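Local atomic coordinates of esterase LipW (Mycobacterium marinum, PDB entry 3QH4), a protein that probably hydrolyses ester bonds, as a mycobacterial esterase of the alpha/beta hydrolase superfamily with strict substrate selectivity. Residues 22-34 and 211-225. Residues are numbered along the deposited sequence; the frame is centred on the assembly and turned at random. Where two conformers were deposited one is given.
Sequences VATARIDFTAESI and TPAFDGEAASLMWRH
A23 packs its CB against the ring of P212, and two residues on, A25 O accepts a nearly straight hydrogen bond from A213 N (3.0 Å). R26 then reaches past T211 O to the first turn of helix 216-227. Its chain bends at chi3 (72°), which brings the guanidinium edge to two acids: NE forms a salt bridge with D215 OD2 at 2.8 Å, from above the carboxylate plane, while NH2 adds a weak second bond to D215 OD2 and reaches E217 OE1 at 3.1 Å in one of two deposited conformers. D215 is also the N-cap of that helix, its OD1 taking A218 N at 2.8 Å. A water bridges I27 N and T211 O. I27 lays CG2 against A218 CB and, obliquely, F214 CD1. F29 turns inward as the apolar centre: the F214 edge points at one face in a T-shaped pair (planes 73° apart), I34 CD1 covers the opposite face, and CE2 touches M222 CB at 3.8 Å. F29 O lies in the imidazole plane of H225, and NE2 donates to it at 2.8 Å, almost in line with the C=O bond. L221 CD2 rests against the F29–T30 peptide; T30 N-caps helix 31-56 through a weak bond from S33 N to OG1. The N-terminal segment is thus fastened by charge at the start of helix 216-227, by F29 packing on F214 just ahead of it and on A218 and M222, and by H225 farther along. F214 also touches the putative Ser-His-Asp triad (S166, H288, D258), consistent with F214 bordering the active site. R26 would probably favour ionised D215, whose negative charge would suit the helix N-terminus it caps.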
loop_
_atom_site.group_PDB
_atom_site.type_symbol
_atom_site.label_atom_id
_atom_site.label_comp_id
_atom_site.label_asym_id
_atom_site.label_seq_id
_atom_site.Cartn_x
_atom_site.Cartn_y
_atom_site.Cartn_z
ATOM N N VAL A 22 5.802 -14.906 15.198
ATOM C CA VAL A 22 4.820 -15.064 14.100
ATOM C C VAL A 22 5.424 -14.988 12.696
ATOM O O VAL A 22 4.788 -15.417 11.715
ATOM C CB VAL A 22 3.603 -14.061 14.199
ATOM C CG1 VAL A 22 2.740 -14.350 15.440
ATOM C CG2 VAL A 22 4.046 -12.581 14.169
ATOM N N ALA A 23 6.638 -14.461 12.600
ATOM C CA ALA A 23 7.304 -14.325 11.297
ATOM C C ALA A 23 8.188 -15.543 11.053
ATOM O O ALA A 23 9.417 -15.440 11.043
ATOM C CB ALA A 23 8.103 -13.028 11.254
ATOM N N THR A 24 7.552 -16.709 10.867
ATOM C CA THR A 24 8.275 -17.991 10.909
ATOM C C THR A 24 8.510 -18.631 9.551
ATOM O O THR A 24 9.142 -19.700 9.455
ATOM C CB THR A 24 7.515 -18.977 11.778
ATOM O OG1 THR A 24 6.187 -19.076 11.261
ATOM C CG2 THR A 24 7.463 -18.470 13.216
ATOM N N ALA A 25 8.021 -17.980 8.498
ATOM C CA ALA A 25 8.169 -18.559 7.148
ATOM C C ALA A 25 8.428 -17.522 6.087
ATOM O O ALA A 25 7.880 -16.412 6.126
ATOM C CB ALA A 25 6.929 -19.396 6.772
ATOM N N ARG A 26 9.287 -17.902 5.135
ATOM C CA ARG A 26 9.423 -17.149 3.891
ATOM C C ARG A 26 8.179 -17.353 3.035
ATOM O O ARG A 26 7.496 -18.386 3.117
ATOM C CB ARG A 26 10.632 -17.630 3.093
ATOM C CG ARG A 26 11.968 -17.394 3.803
ATOM C CD ARG A 26 13.104 -18.014 3.000
ATOM N NE ARG A 26 13.352 -17.242 1.783
ATOM C CZ ARG A 26 14.109 -17.659 0.770
ATOM N NH1 ARG A 26 14.642 -18.883 0.793
ATOM N NH2 ARG A 26 14.329 -16.874 -0.273
ATOM N N ILE A 27 7.867 -16.356 2.220
ATOM C CA ILE A 27 6.842 -16.520 1.180
ATOM C C ILE A 27 7.465 -17.239 -0.007
ATOM O O ILE A 27 8.682 -17.192 -0.211
ATOM C CB ILE A 27 6.285 -15.139 0.723
ATOM C CG1 ILE A 27 4.939 -15.283 -0.008
ATOM C CG2 ILE A 27 7.316 -14.344 -0.103
ATOM C CD1 ILE A 27 4.204 -13.939 -0.125
ATOM N N ASP A 28 6.616 -17.889 -0.796
ATOM C CA ASP A 28 7.022 -18.459 -2.073
ATOM C C ASP A 28 6.202 -17.677 -3.103
ATOM O O ASP A 28 4.983 -17.716 -3.083
ATOM C CB ASP A 28 6.664 -19.946 -2.059
ATOM C CG ASP A 28 6.930 -20.645 -3.379
ATOM O OD1 ASP A 28 7.177 -19.983 -4.409
ATOM O OD2 ASP A 28 6.878 -21.898 -3.368
ATOM N N PHE A 29 6.878 -16.958 -3.998
ATOM C CA PHE A 29 6.140 -16.062 -4.900
ATOM C C PHE A 29 6.146 -16.547 -6.339
ATOM O O PHE A 29 6.010 -15.756 -7.262
ATOM C CB PHE A 29 6.651 -14.611 -4.801
ATOM C CG PHE A 29 5.542 -13.575 -4.880
ATOM C CD1 PHE A 29 4.550 -13.547 -3.919
ATOM C CD2 PHE A 29 5.525 -12.618 -5.903
ATOM C CE1 PHE A 29 3.507 -12.593 -3.980
ATOM C CE2 PHE A 29 4.488 -11.646 -5.973
ATOM C CZ PHE A 29 3.501 -11.644 -4.990
ATOM N N THR A 30 6.278 -17.865 -6.527
ATOM C CA THR A 30 6.054 -18.442 -7.864
ATOM C C THR A 30 4.572 -18.334 -8.216
ATOM O O THR A 30 3.731 -18.214 -7.329
ATOM C CB THR A 30 6.480 -19.942 -7.934
ATOM O OG1 THR A 30 5.715 -20.701 -6.986
ATOM C CG2 THR A 30 7.972 -20.100 -7.673
ATOM N N ALA A 31 4.261 -18.376 -9.509
ATOM C CA ALA A 31 2.876 -18.332 -9.972
ATOM C C ALA A 31 1.997 -19.417 -9.338
ATOM O O ALA A 31 0.900 -19.123 -8.886
ATOM C CB ALA A 31 2.829 -18.423 -11.503
ATOM N N GLU A 32 2.477 -20.662 -9.289
ATOM C CA GLU A 32 1.725 -21.753 -8.640
ATOM C C GLU A 32 1.421 -21.507 -7.165
ATOM O O GLU A 32 0.302 -21.777 -6.681
ATOM C CB GLU A 32 2.466 -23.094 -8.807
ATOM N N SER A 33 2.426 -20.994 -6.445
ATOM C CA SER A 33 2.259 -20.674 -5.041
ATOM C C SER A 33 1.264 -19.535 -4.848
ATOM O O SER A 33 0.450 -19.572 -3.921
ATOM C CB SER A 33 3.623 -20.348 -4.405
ATOM O OG SER A 33 3.471 -19.917 -3.058
ATOM N N ILE A 34 1.324 -18.533 -5.736
ATOM C CA ILE A 34 0.392 -17.404 -5.686
ATOM C C ILE A 34 -1.060 -17.869 -5.690
ATOM O O ILE A 34 -1.859 -17.396 -4.917
ATOM C CB ILE A 34 0.695 -16.370 -6.809
ATOM C CG1 ILE A 34 1.899 -15.514 -6.374
ATOM C CG2 ILE A 34 -0.518 -15.490 -7.130
ATOM C CD1 ILE A 34 2.631 -14.746 -7.526
ATOM N N THR A 211 14.476 -13.189 4.217
ATOM C CA THR A 211 13.723 -12.835 5.411
ATOM C C THR A 211 12.314 -13.455 5.399
ATOM O O THR A 211 11.751 -13.763 4.325
ATOM C CB THR A 211 13.595 -11.285 5.495
ATOM O OG1 THR A 211 13.305 -10.744 4.194
ATOM C CG2 THR A 211 14.895 -10.690 6.007
ATOM N N PRO A 212 11.705 -13.599 6.594
ATOM C CA PRO A 212 10.316 -14.049 6.629
ATOM C C PRO A 212 9.349 -13.019 6.018
ATOM O O PRO A 212 9.706 -11.848 5.879
ATOM C CB PRO A 212 10.036 -14.198 8.123
ATOM C CG PRO A 212 10.943 -13.176 8.789
ATOM C CD PRO A 212 12.175 -13.072 7.893
ATOM N N ALA A 213 8.159 -13.494 5.647
ATOM C CA ALA A 213 7.006 -12.679 5.184
ATOM C C ALA A 213 7.148 -12.152 3.758
ATOM O O ALA A 213 6.282 -12.403 2.916
ATOM C CB ALA A 213 6.647 -11.559 6.192
ATOM N N PHE A 214 8.245 -11.450 3.488
ATOM C CA PHE A 214 8.611 -11.100 2.120
ATOM C C PHE A 214 10.113 -10.939 2.079
ATOM O O PHE A 214 10.747 -10.577 3.079
ATOM C CB PHE A 214 7.937 -9.807 1.629
ATOM C CG PHE A 214 7.560 -9.864 0.158
ATOM C CD1 PHE A 214 6.390 -10.521 -0.244
ATOM C CD2 PHE A 214 8.386 -9.286 -0.805
ATOM C CE1 PHE A 214 6.040 -10.593 -1.621
ATOM C CE2 PHE A 214 8.062 -9.333 -2.172
ATOM C CZ PHE A 214 6.907 -9.995 -2.587
ATOM N N ASP A 215 10.692 -11.197 0.910
ATOM C CA ASP A 215 12.139 -11.185 0.802
ATOM C C ASP A 215 12.559 -10.771 -0.584
ATOM O O ASP A 215 11.702 -10.493 -1.455
ATOM C CB ASP A 215 12.749 -12.547 1.260
ATOM C CG ASP A 215 12.334 -13.721 0.377
ATOM O OD1 ASP A 215 12.299 -13.537 -0.859
ATOM O OD2 ASP A 215 12.098 -14.856 0.894
ATOM N N GLY A 216 13.881 -10.678 -0.769
ATOM C CA GLY A 216 14.467 -10.167 -1.999
ATOM C C GLY A 216 14.245 -11.095 -3.191
ATOM O O GLY A 216 14.135 -10.642 -4.357
ATOM N N GLU A 217 14.224 -12.393 -2.919
ATOM C CA GLU A 217 13.953 -13.333 -4.002
ATOM C C GLU A 217 12.514 -13.203 -4.495
ATOM O O GLU A 217 12.275 -13.157 -5.717
ATOM C CB GLU A 217 14.334 -14.748 -3.596
ATOM C CG GLU A 217 15.824 -14.817 -3.392
ATOM C CD GLU A 217 16.339 -16.180 -2.996
ATOM O OE1 GLU A 217 15.605 -17.186 -3.115
ATOM O OE2 GLU A 217 17.511 -16.231 -2.568
ATOM N N ALA A 218 11.566 -13.107 -3.571
ATOM C CA ALA A 218 10.178 -12.837 -3.948
ATOM C C ALA A 218 10.043 -11.502 -4.685
ATOM O O ALA A 218 9.230 -11.380 -5.587
ATOM C CB ALA A 218 9.260 -12.858 -2.713
ATOM N N ALA A 219 10.836 -10.501 -4.300
ATOM C CA ALA A 219 10.716 -9.189 -4.927
ATOM C C ALA A 219 11.104 -9.280 -6.416
ATOM O O ALA A 219 10.458 -8.655 -7.285
ATOM C CB ALA A 219 11.556 -8.168 -4.166
ATOM N N SER A 220 12.113 -10.098 -6.712
ATOM C CA SER A 220 12.513 -10.314 -8.097
ATOM C C SER A 220 11.384 -10.963 -8.917
ATOM O O SER A 220 11.051 -10.484 -10.030
ATOM C CB SER A 220 13.779 -11.149 -8.188
ATOM O OG SER A 220 14.036 -11.439 -9.554
ATOM N N LEU A 221 10.802 -12.036 -8.385
ATOM C CA LEU A 221 9.652 -12.703 -9.038
ATOM C C LEU A 221 8.475 -11.741 -9.187
ATOM O O LEU A 221 7.825 -11.709 -10.241
ATOM C CB LEU A 221 9.187 -13.914 -8.226
ATOM C CG LEU A 221 9.878 -15.259 -8.499
ATOM C CD1 LEU A 221 11.346 -15.101 -8.473
ATOM C CD2 LEU A 221 9.433 -16.292 -7.457
ATOM N N MET A 222 8.212 -10.967 -8.132
ATOM C CA MET A 222 7.125 -9.984 -8.116
ATOM C C MET A 222 7.209 -9.045 -9.316
ATOM O O MET A 222 6.221 -8.852 -10.024
ATOM C CB MET A 222 7.185 -9.169 -6.789
ATOM C CG MET A 222 6.202 -8.012 -6.723
ATOM S SD MET A 222 6.602 -6.971 -5.308
ATOM C CE MET A 222 8.160 -6.227 -5.824
ATOM N N TRP A 223 8.388 -8.456 -9.541
ATOM C CA TRP A 223 8.573 -7.507 -10.640
ATOM C C TRP A 223 8.387 -8.243 -11.956
ATOM O O TRP A 223 7.805 -7.689 -12.928
ATOM C CB TRP A 223 9.933 -6.799 -10.567
ATOM C CG TRP A 223 9.905 -5.659 -9.612
ATOM C CD1 TRP A 223 10.562 -5.554 -8.407
ATOM C CD2 TRP A 223 9.200 -4.446 -9.800
ATOM N NE1 TRP A 223 10.266 -4.341 -7.825
ATOM C CE2 TRP A 223 9.441 -3.637 -8.669
ATOM C CE3 TRP A 223 8.376 -3.951 -10.830
ATOM C CZ2 TRP A 223 8.897 -2.350 -8.529
ATOM C CZ3 TRP A 223 7.820 -2.663 -10.689
ATOM C CH2 TRP A 223 8.087 -1.880 -9.542
ATOM N N ARG A 224 8.848 -9.497 -12.015
ATOM C CA ARG A 224 8.676 -10.242 -13.291
ATOM C C ARG A 224 7.203 -10.478 -13.624
ATOM O O ARG A 224 6.790 -10.276 -14.787
ATOM C CB ARG A 224 9.486 -11.560 -13.301
ATOM C CG ARG A 224 10.988 -11.313 -13.478
ATOM C CD ARG A 224 11.677 -12.492 -14.178
ATOM N NE ARG A 224 11.577 -13.717 -13.425
ATOM C CZ ARG A 224 12.395 -14.057 -12.429
ATOM N NH1 ARG A 224 13.371 -13.238 -12.036
ATOM N NH2 ARG A 224 12.225 -15.218 -11.808
ATOM N N HIS A 225 6.402 -10.889 -12.630
ATOM C CA HIS A 225 4.970 -11.161 -12.887
ATOM C C HIS A 225 4.234 -9.889 -13.307
ATOM O O HIS A 225 3.368 -9.931 -14.176
ATOM C CB HIS A 225 4.225 -11.665 -11.646
ATOM C CG HIS A 225 4.778 -12.914 -11.050
ATOM N ND1 HIS A 225 5.183 -13.996 -11.800
ATOM C CD2 HIS A 225 4.967 -13.258 -9.755
ATOM C CE1 HIS A 225 5.630 -14.942 -10.990
ATOM N NE2 HIS A 225 5.513 -14.515 -9.745
HETATM O O HOH W 1 15.551 -19.776 -2.125
HETATM O O HOH W 2 9.883 -14.204 2.399
HETATM O O HOH W 3 10.828 -16.153 -1.559
#